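Local atomic coordinates of TRAP dicarboxylate transporter-DctP subunit (Desulfovibrio salexigens, PDB entry 4N6D), a protein that probably binds a small organic acid in the periplasm and delivers it to the membrane subunits of a TRAP transporter. Residues F114-S117 against T118-S121; A123-D126 against L127-K130; L307-D310 against W311-K314; D328-E331 against L332-K335. All coordinates share one frame; numbering follows the deposited sequence.

Contact 1 of 4, residues F114-S117 against T118-S121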
loop_
_atom_site.group_PDB
_atom_site.type_symbol
_atom_site.label_atom_id
_atom_site.label_comp_id
_atom_site.label_asym_id
_atom_site.label_seq_id
_atom_site.Cartn_x
_atom_site.Cartn_y
_atom_site.Cartn_z
ATOM N N PHE A 114 -3.804 -8.190 6.929
ATOM C CA PHE A 114 -2.382 -7.869 7.029
ATOM C C PHE A 114 -2.146 -6.793 8.076
ATOM O O PHE A 114 -2.916 -5.847 8.183
ATOM C CB PHE A 114 -1.830 -7.435 5.665
ATOM C CG PHE A 114 -1.572 -8.598 4.742
ATOM C CD1 PHE A 114 -2.588 -9.092 3.931
ATOM C CD2 PHE A 114 -0.342 -9.219 4.731
ATOM C CE1 PHE A 114 -2.377 -10.184 3.112
ATOM C CE2 PHE A 114 -0.110 -10.321 3.891
ATOM C CZ PHE A 114 -1.129 -10.801 3.094
ATOM N N THR A 115 -1.080 -6.941 8.855
ATOM C CA THR A 115 -0.853 -6.028 9.981
ATOM C C THR A 115 0.443 -5.237 9.865
ATOM O O THR A 115 0.841 -4.548 10.804
ATOM C CB THR A 115 -0.827 -6.810 11.304
ATOM O OG1 THR A 115 0.237 -7.758 11.271
ATOM C CG2 THR A 115 -2.147 -7.542 11.525
ATOM N N SER A 116 1.103 -5.326 8.712
ATOM C CA SER A 116 2.322 -4.553 8.489
ATOM C C SER A 116 2.573 -4.408 7.004
ATOM O O SER A 116 2.070 -5.204 6.202
ATOM C CB SER A 116 3.549 -5.200 9.152
ATOM O OG SER A 116 3.969 -6.358 8.451
ATOM N N SER A 117 3.355 -3.389 6.655
ATOM C CA SER A 117 3.787 -3.165 5.284
ATOM C C SER A 117 4.724 -4.271 4.821
ATOM O O SER A 117 4.653 -4.711 3.675
ATOM C CB SER A 117 4.498 -1.820 5.200
ATOM O OG SER A 117 4.957 -1.575 3.865
ATOM N N THR A 118 5.579 -4.735 5.741
ATOM C CA THR A 118 6.554 -5.759 5.421
ATOM C C THR A 118 5.877 -7.039 4.964
ATOM O O THR A 118 6.235 -7.585 3.917
ATOM C CB THR A 118 7.501 -6.054 6.599
ATOM O OG1 THR A 118 8.238 -4.877 6.929
ATOM C CG2 THR A 118 8.499 -7.132 6.242
ATOM N N SER A 119 4.898 -7.519 5.735
ATOM C CA SER A 119 4.257 -8.765 5.412
ATOM C C SER A 119 3.387 -8.648 4.169
ATOM O O SER A 119 3.344 -9.548 3.356
ATOM C CB SER A 119 3.426 -9.302 6.584
ATOM O OG SER A 119 2.456 -8.356 6.976
ATOM N N ALA A 120 2.707 -7.520 4.014
ATOM C CA ALA A 120 1.885 -7.325 2.844
ATOM C C ALA A 120 2.761 -7.198 1.609
ATOM O O ALA A 120 2.395 -7.690 0.549
ATOM C CB ALA A 120 1.010 -6.094 3.010
ATOM N N SER A 121 3.902 -6.523 1.736
ATOM C CA SER A 121 4.765 -6.307 0.560
ATOM C C SER A 121 5.324 -7.639 0.068
ATOM O O SER A 121 5.321 -7.934 -1.139
ATOM C CB SER A 121 5.926 -5.361 0.887
ATOM O OG SER A 121 5.462 -4.042 1.128
#
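The ring of Phe114 lies against the first turn of helix 117-131, its CD2 3.5 Å from the CA of Ala120 and 3.8 Å from that residue's CB. With CG anti to the carbonyl carbon (chi1 -78°), the ring is carried back toward the helix, where CE2 also approaches the carbonyl oxygen of Ser119 and the hydroxyl of Ser119 sits at the ring edge, in its plane. Val329 and Arg333 of helix 322-337 also touch this ring, which lies in a buried part of the fold.

Ser116 is the N-cap of the helix. Its OG stands between the backbone N and the carbonyl carbon (chi1 73°), turned over the start of the helix, 3.1 Å from Ser119 N and 2.9 Å from Ser119 OG. Behind the cap, Ala120 N donates to Ser116 O at 3.2 Å, the first bond of the helical ladder in this stretch.

At the next residue, Ser117 O is gripped twice by Ser121. The amide N and OG of Ser121 each lie 2.8 Å from Ser117 O, and they arrive from opposite faces of the carbonyl plane, the hydroxyl well above it. Ser121 OG further bonds to Ala146 N, and Ser117 OG to Ala146 O, which joins the helix start to strand 139-146.

At this N terminus, short hydroxyl side chains serve polar backbone groups within a mostly buried setting, while the carboxylates of Asp271, which accepts from Ser117 N, and Glu337, hydrogen-bonded to Ser119 OG, would be expected to interact favourably with the positive end of the helix dipole.

Contact 2 of 4, residues A123-D126 against L127-K130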
loop_
_atom_site.group_PDB
_atom_site.type_symbol
_atom_site.label_atom_id
_atom_site.label_comp_id
_atom_site.label_asym_id
_atom_site.label_seq_id
_atom_site.Cartn_x
_atom_site.Cartn_y
_atom_site.Cartn_z
ATOM N N ALA A 123 4.157 -10.674 0.752
ATOM C CA ALA A 123 3.084 -11.544 0.274
ATOM C C ALA A 123 2.658 -11.151 -1.136
ATOM O O ALA A 123 2.424 -12.011 -1.985
ATOM C CB ALA A 123 1.877 -11.540 1.221
ATOM N N LEU A 124 2.571 -9.847 -1.400
ATOM C CA LEU A 124 2.202 -9.365 -2.733
ATOM C C LEU A 124 3.199 -9.822 -3.807
ATOM O O LEU A 124 2.793 -10.303 -4.886
ATOM C CB LEU A 124 2.077 -7.841 -2.715
ATOM C CG LEU A 124 1.783 -7.114 -4.028
ATOM C CD1 LEU A 124 0.454 -7.500 -4.659
ATOM C CD2 LEU A 124 1.860 -5.659 -3.725
ATOM N N TRP A 125 4.483 -9.664 -3.518
ATOM C CA TRP A 125 5.534 -10.076 -4.457
ATOM C C TRP A 125 5.456 -11.586 -4.704
ATOM O O TRP A 125 5.551 -12.049 -5.854
ATOM C CB TRP A 125 6.916 -9.685 -3.913
ATOM C CG TRP A 125 8.000 -10.180 -4.789
ATOM C CD1 TRP A 125 8.838 -11.231 -4.539
ATOM C CD2 TRP A 125 8.331 -9.703 -6.093
ATOM N NE1 TRP A 125 9.680 -11.429 -5.606
ATOM C CE2 TRP A 125 9.402 -10.491 -6.567
ATOM C CE3 TRP A 125 7.834 -8.676 -6.905
ATOM C CZ2 TRP A 125 9.975 -10.293 -7.819
ATOM C CZ3 TRP A 125 8.421 -8.469 -8.146
ATOM C CH2 TRP A 125 9.478 -9.266 -8.587
ATOM N N ASP A 126 5.293 -12.364 -3.631
ATOM C CA ASP A 126 5.168 -13.804 -3.783
ATOM C C ASP A 126 3.936 -14.197 -4.608
ATOM O O ASP A 126 3.994 -15.133 -5.422
ATOM C CB ASP A 126 5.093 -14.534 -2.434
ATOM C CG ASP A 126 6.432 -14.669 -1.747
ATOM O OD1 ASP A 126 7.476 -14.344 -2.353
ATOM O OD2 ASP A 126 6.429 -15.181 -0.600
ATOM N N LEU A 127 2.815 -13.514 -4.387
ATOM C CA LEU A 127 1.615 -13.842 -5.122
ATOM C C LEU A 127 1.829 -13.554 -6.603
ATOM O O LEU A 127 1.452 -14.362 -7.456
ATOM C CB LEU A 127 0.391 -13.086 -4.584
ATOM C CG LEU A 127 -0.912 -13.536 -5.232
ATOM C CD1 LEU A 127 -1.408 -14.858 -4.613
ATOM C CD2 LEU A 127 -1.998 -12.452 -5.152
ATOM N N TYR A 128 2.423 -12.401 -6.900
ATOM C CA TYR A 128 2.725 -12.039 -8.276
ATOM C C TYR A 128 3.642 -13.077 -8.911
ATOM O O TYR A 128 3.400 -13.524 -10.030
ATOM C CB TYR A 128 3.355 -10.636 -8.373
ATOM C CG TYR A 128 4.047 -10.471 -9.703
ATOM C CD1 TYR A 128 3.308 -10.257 -10.857
ATOM C CD2 TYR A 128 5.418 -10.641 -9.810
ATOM C CE1 TYR A 128 3.927 -10.168 -12.072
ATOM C CE2 TYR A 128 6.038 -10.553 -11.029
ATOM C CZ TYR A 128 5.291 -10.319 -12.140
ATOM O OH TYR A 128 5.921 -10.231 -13.361
ATOM N N THR A 129 4.694 -13.468 -8.205
ATOM C CA THR A 129 5.668 -14.391 -8.758
ATOM C C THR A 129 5.031 -15.756 -9.046
ATOM O O THR A 129 5.383 -16.436 -10.022
ATOM C CB THR A 129 6.849 -14.567 -7.807
ATOM O OG1 THR A 129 7.547 -13.316 -7.715
ATOM C CG2 THR A 129 7.779 -15.648 -8.322
ATOM N N LYS A 130 4.087 -16.144 -8.201
ATOM C CA LYS A 130 3.410 -17.416 -8.359
ATOM C C LYS A 130 2.448 -17.425 -9.547
ATOM O O LYS A 130 2.390 -18.397 -10.302
ATOM C CB LYS A 130 2.656 -17.788 -7.081
ATOM C CG LYS A 130 1.886 -19.088 -7.211
ATOM C CD LYS A 130 1.141 -19.455 -5.951
ATOM C CE LYS A 130 0.562 -20.851 -6.085
ATOM N NZ LYS A 130 0.026 -21.347 -4.811
#
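Thr129 packs over one face of the Trp125 indole, its OG1 3.5 Å above the ring plane and displaced toward the rim near NE1. The same hydroxyl, anti to its own carbonyl carbon (chi1 -66°), turns back along the helix and gives a hydrogen bond of 3.0 Å to Trp125 O. That oxygen also accepts from Thr129 N at 2.9 Å. The two donors come from opposite faces of the carbonyl plane, a familiar way for a helical threonine to satisfy its hydroxyl within its own helix.

Beside it, Tyr128 CD2 comes 4.1 Å from Trp125 CZ3. The two six-membered rings are inclined at 41° with centroids 5.6 Å apart, so this i to i+3 pair meets obliquely. Trp125 CG is anti to the backbone N (chi1 176°), which swings the indole along the helix surface to where both later side chains can reach it.

The close packing is on the inward side. Ala123, Leu124 and Leu127 are buried, and the CB of Leu127 rests 3.5 Å from Ala123 O, with regular i to i+4 backbone bonds beneath. The solvent side is looser: Thr129 and Lys130 are exposed, and the fully extended Lys130 leads away from the preceding turn to a salt bridge with Asp328.

Asp126 likewise looks outward from this stretch, to Lys335, Tyr336 and Arg260. Helix 117-131 is thereby held between its neighbours: Leu124, Trp125 and Tyr128 reach Met144 of strand 139-146, Ala123 and Leu127 meet Leu332 of helix 322-337, and Trp125 touches Ala263 of helix 249-285.

Contact 3 of 4, residues L307-D310 against W311-K314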
loop_
_atom_site.group_PDB
_atom_site.type_symbol
_atom_site.label_atom_id
_atom_site.label_comp_id
_atom_site.label_asym_id
_atom_site.label_seq_id
_atom_site.Cartn_x
_atom_site.Cartn_y
_atom_site.Cartn_z
ATOM N N LEU A 307 -17.393 -6.923 0.324
ATOM C CA LEU A 307 -16.345 -6.321 -0.506
ATOM C C LEU A 307 -15.501 -7.441 -1.117
ATOM O O LEU A 307 -15.064 -7.342 -2.246
ATOM C CB LEU A 307 -15.459 -5.379 0.310
ATOM C CG LEU A 307 -16.216 -4.178 0.876
ATOM C CD1 LEU A 307 -15.326 -3.318 1.777
ATOM C CD2 LEU A 307 -16.782 -3.319 -0.256
ATOM N N ILE A 308 -15.322 -8.515 -0.366
ATOM C CA ILE A 308 -14.568 -9.663 -0.837
ATOM C C ILE A 308 -15.389 -10.364 -1.908
ATOM O O ILE A 308 -14.879 -10.767 -2.968
ATOM C CB ILE A 308 -14.284 -10.665 0.304
ATOM C CG1 ILE A 308 -13.647 -9.978 1.508
ATOM C CG2 ILE A 308 -13.441 -11.803 -0.221
ATOM C CD1 ILE A 308 -12.429 -9.276 1.211
ATOM N N GLU A 309 -16.689 -10.499 -1.653
ATOM C CA GLU A 309 -17.554 -11.166 -2.631
ATOM C C GLU A 309 -17.610 -10.397 -3.961
ATOM O O GLU A 309 -17.603 -11.022 -5.020
ATOM C CB GLU A 309 -18.950 -11.374 -2.054
ATOM C CG GLU A 309 -18.957 -12.199 -0.761
ATOM C CD GLU A 309 -18.410 -13.615 -0.916
ATOM O OE1 GLU A 309 -18.438 -14.138 -2.035
ATOM O OE2 GLU A 309 -17.927 -14.195 0.094
ATOM N N ASP A 310 -17.638 -9.061 -3.897
ATOM C CA ASP A 310 -17.575 -8.209 -5.087
ATOM C C ASP A 310 -16.289 -8.469 -5.834
ATOM O O ASP A 310 -16.275 -8.639 -7.057
ATOM C CB ASP A 310 -17.656 -6.741 -4.672
ATOM C CG ASP A 310 -17.450 -5.777 -5.826
ATOM O OD1 ASP A 310 -18.205 -5.843 -6.826
ATOM O OD2 ASP A 310 -16.530 -4.947 -5.721
ATOM N N TRP A 311 -15.181 -8.519 -5.105
ATOM C CA TRP A 311 -13.901 -8.733 -5.764
ATOM C C TRP A 311 -13.867 -10.092 -6.461
ATOM O O TRP A 311 -13.388 -10.212 -7.589
ATOM C CB TRP A 311 -12.721 -8.592 -4.772
ATOM C CG TRP A 311 -11.424 -8.901 -5.451
ATOM C CD1 TRP A 311 -10.637 -8.031 -6.149
ATOM C CD2 TRP A 311 -10.802 -10.175 -5.556
ATOM N NE1 TRP A 311 -9.562 -8.692 -6.677
ATOM C CE2 TRP A 311 -9.631 -10.012 -6.321
ATOM C CE3 TRP A 311 -11.109 -11.440 -5.057
ATOM C CZ2 TRP A 311 -8.782 -11.072 -6.619
ATOM C CZ3 TRP A 311 -10.263 -12.491 -5.346
ATOM C CH2 TRP A 311 -9.113 -12.306 -6.118
ATOM N N LYS A 312 -14.375 -11.115 -5.785
ATOM C CA LYS A 312 -14.420 -12.453 -6.382
ATOM C C LYS A 312 -15.236 -12.492 -7.669
ATOM O O LYS A 312 -14.858 -13.184 -8.599
ATOM C CB LYS A 312 -14.970 -13.465 -5.381
ATOM C CG LYS A 312 -14.025 -13.829 -4.241
ATOM C CD LYS A 312 -14.564 -15.030 -3.448
ATOM C CE LYS A 312 -15.858 -14.741 -2.775
ATOM N NZ LYS A 312 -16.229 -15.896 -1.906
ATOM N N GLU A 313 -16.364 -11.798 -7.721
ATOM C CA GLU A 313 -17.153 -11.756 -8.964
ATOM C C GLU A 313 -16.399 -11.043 -10.066
ATOM O O GLU A 313 -16.444 -11.445 -11.240
ATOM C CB GLU A 313 -18.495 -11.076 -8.751
ATOM C CG GLU A 313 -19.408 -11.841 -7.821
ATOM C CD GLU A 313 -20.638 -12.369 -8.518
ATOM O OE1 GLU A 313 -21.371 -11.560 -9.112
ATOM O OE2 GLU A 313 -20.887 -13.586 -8.446
ATOM N N LYS A 314 -15.716 -9.970 -9.703
ATOM C CA LYS A 314 -14.888 -9.238 -10.666
ATOM C C LYS A 314 -13.745 -10.083 -11.204
ATOM O O LYS A 314 -13.424 -10.016 -12.394
ATOM C CB LYS A 314 -14.372 -7.954 -10.020
ATOM C CG LYS A 314 -15.421 -6.847 -9.973
ATOM C CD LYS A 314 -15.099 -5.723 -8.985
ATOM C CE LYS A 314 -16.121 -4.590 -9.127
ATOM N NZ LYS A 314 -15.973 -3.526 -8.102
#
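Residues 307-314 form regular alpha-helix, with i to i+4 bonds such as Lys312 N to Ile308 O at 2.9 Å and Lys314 N to Asp310 O at 3.0 Å. Two side-chain ion pairs bridge neighbouring turns, one over four residues and one over three. Asp310 and Lys314, four residues apart, make the firmer one: NZ reaches OD2 at 2.8 Å on its syn lone pair, the side of the other oxygen. The lysine chain is extended beyond CG, and its CD and CE run past the carboxylate before the ammonium turns up at OD2.

This i to i+4 bridge is a common device of amphipathic surface helices, and here it lies on helix 294-317 of the family 7 solute-binding fold. The opposite character is carried by Ile308 and Trp311, which pack on Leu326 of helix 322-337, while Trp311 NE1 bonds to Ser106 OG.

Glu309 and Lys312, three apart, lie alongside each other and point the same way. Lys312 bends at chi3 (-63°) to bring NZ to the carboxylate, where its hydrogen bond to Glu309 OE2, 3.1 Å long, is weak; the position of OE1 in this salt bridge is less certain.

Contact 4 of 4, residues D328-E331 against L332-K335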
loop_
_atom_site.group_PDB
_atom_site.type_symbol
_atom_site.label_atom_id
_atom_site.label_comp_id
_atom_site.label_asym_id
_atom_site.label_seq_id
_atom_site.Cartn_x
_atom_site.Cartn_y
_atom_site.Cartn_z
ATOM N N ASP A 328 -4.490 -18.592 -1.197
ATOM C CA ASP A 328 -3.059 -18.403 -1.290
ATOM C C ASP A 328 -2.576 -17.158 -0.548
ATOM O O ASP A 328 -1.497 -17.165 0.043
ATOM C CB ASP A 328 -2.628 -18.336 -2.750
ATOM C CG ASP A 328 -2.691 -19.679 -3.435
ATOM O OD1 ASP A 328 -2.844 -20.705 -2.730
ATOM O OD2 ASP A 328 -2.564 -19.699 -4.688
ATOM N N VAL A 329 -3.382 -16.102 -0.551
ATOM C CA VAL A 329 -3.018 -14.865 0.128
ATOM C C VAL A 329 -2.935 -15.124 1.636
ATOM O O VAL A 329 -1.995 -14.665 2.287
ATOM C CB VAL A 329 -4.009 -13.730 -0.172
ATOM C CG1 VAL A 329 -3.784 -12.528 0.739
ATOM C CG2 VAL A 329 -3.838 -13.294 -1.630
ATOM N N GLU A 330 -3.897 -15.858 2.183
ATOM C CA GLU A 330 -3.869 -16.129 3.632
ATOM C C GLU A 330 -2.649 -16.983 3.997
ATOM O O GLU A 330 -2.035 -16.808 5.058
ATOM C CB GLU A 330 -5.164 -16.800 4.104
ATOM C CG GLU A 330 -5.161 -17.268 5.567
ATOM C CD GLU A 330 -5.145 -16.152 6.609
ATOM O OE1 GLU A 330 -5.160 -14.951 6.262
ATOM O OE2 GLU A 330 -5.152 -16.503 7.803
ATOM N N GLU A 331 -2.318 -17.928 3.133
ATOM C CA GLU A 331 -1.146 -18.761 3.365
ATOM C C GLU A 331 0.097 -17.869 3.440
ATOM O O GLU A 331 0.943 -18.055 4.315
ATOM C CB GLU A 331 -1.000 -19.823 2.270
ATOM C CG GLU A 331 0.289 -20.668 2.381
ATOM C CD GLU A 331 0.410 -21.761 1.342
ATOM O OE1 GLU A 331 -0.306 -21.709 0.320
ATOM O OE2 GLU A 331 1.221 -22.700 1.561
ATOM N N LEU A 332 0.199 -16.908 2.530
ATOM C CA LEU A 332 1.322 -15.980 2.509
ATOM C C LEU A 332 1.309 -15.041 3.719
ATOM O O LEU A 332 2.371 -14.722 4.263
ATOM C CB LEU A 332 1.334 -15.187 1.194
ATOM C CG LEU A 332 1.643 -16.060 -0.023
ATOM C CD1 LEU A 332 1.340 -15.279 -1.288
ATOM C CD2 LEU A 332 3.100 -16.511 -0.022
ATOM N N ARG A 333 0.128 -14.598 4.149
ATOM C CA ARG A 333 0.040 -13.764 5.341
ATOM C C ARG A 333 0.629 -14.500 6.561
ATOM O O ARG A 333 1.425 -13.954 7.330
ATOM C CB ARG A 333 -1.426 -13.380 5.645
ATOM C CG ARG A 333 -1.532 -12.308 6.752
ATOM C CD ARG A 333 -2.960 -12.035 7.208
ATOM N NE ARG A 333 -3.522 -13.208 7.842
ATOM C CZ ARG A 333 -3.271 -13.592 9.086
ATOM N NH1 ARG A 333 -2.491 -12.870 9.885
ATOM N NH2 ARG A 333 -3.826 -14.703 9.544
ATOM N N ILE A 334 0.186 -15.739 6.751
ATOM C CA ILE A 334 0.696 -16.527 7.862
ATOM C C ILE A 334 2.215 -16.733 7.738
ATOM O O ILE A 334 2.946 -16.718 8.738
ATOM C CB ILE A 334 -0.040 -17.862 7.956
ATOM C CG1 ILE A 334 -1.497 -17.609 8.297
ATOM C CG2 ILE A 334 0.561 -18.740 9.057
ATOM C CD1 ILE A 334 -2.388 -18.840 8.191
ATOM N N LYS A 335 2.698 -16.970 6.529
ATOM C CA LYS A 335 4.140 -17.139 6.337
ATOM C C LYS A 335 4.937 -15.936 6.876
ATOM O O LYS A 335 6.012 -16.098 7.461
ATOM C CB LYS A 335 4.440 -17.318 4.840
ATOM C CG LYS A 335 5.910 -17.447 4.464
ATOM C CD LYS A 335 5.980 -17.596 2.932
ATOM C CE LYS A 335 7.387 -17.690 2.378
ATOM N NZ LYS A 335 7.296 -17.634 0.869
#
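A side-on salt bridge between residues three apart marks this surface stretch of helix 322-337, the last helix of the chain, where Arg333 meets the carboxylate of Glu330 with two nitrogens. NE bonds to OE1 at 2.9 Å and NH2 to OE2 at 2.8 Å, one nitrogen to each oxygen. Both bonds are nearly straight, with N-H...O angles of 174° and 165°.

The oxygens lie close to the guanidinium plane, at its edge. The carboxylate is less well matched, since the two flat groups are turned 37° apart, and OE1 is met from above its plane. Glu330 bends at chi2 and Arg333 at chi3, so that the two chains run side by side and point the same way. The pair of hydrogen bonds fixes the rotation of the guanidinium, whose remaining nitrogen, NH1, pairs with Glu337 further along.

On the other flank Leu332 lies across the preceding turn, its CG 3.3 Å from Asp328 O, and reaches Ala123 and Asp126 of helix 117-131. The carboxylate of Asp328 also accepts from the hydroxyl of Tyr131, while Val329 is buried against Phe114 and Leu127.

Ile334 CG1 is anti to its carbonyl carbon, which directs the chain back toward Glu330: CG1 comes 3.4 Å from Glu330 O, and CD1 ends 3.6 Å from Glu330 OE2, the oxygen that Arg333 NH2 holds.

In the fold
From the N terminus, contact 1 closes the turn that leads from the loop after strand 90-94 into helix 117-131, and contact 2 follows on the same helix. Contact 3 comes much later, on helix 294-317, and contact 4 on helix 322-337, the next in the chain. All four are local and in series; none nests in or crosses another. In space the first, second and fourth meet: two salt bridges tie contact 2 to contact 4, and Phe114 of contact 1 packs on both. Contact 3 stays apart, with nearest atoms about 7 Å from contacts 2 and 4, though its helix packs on helix 322-337.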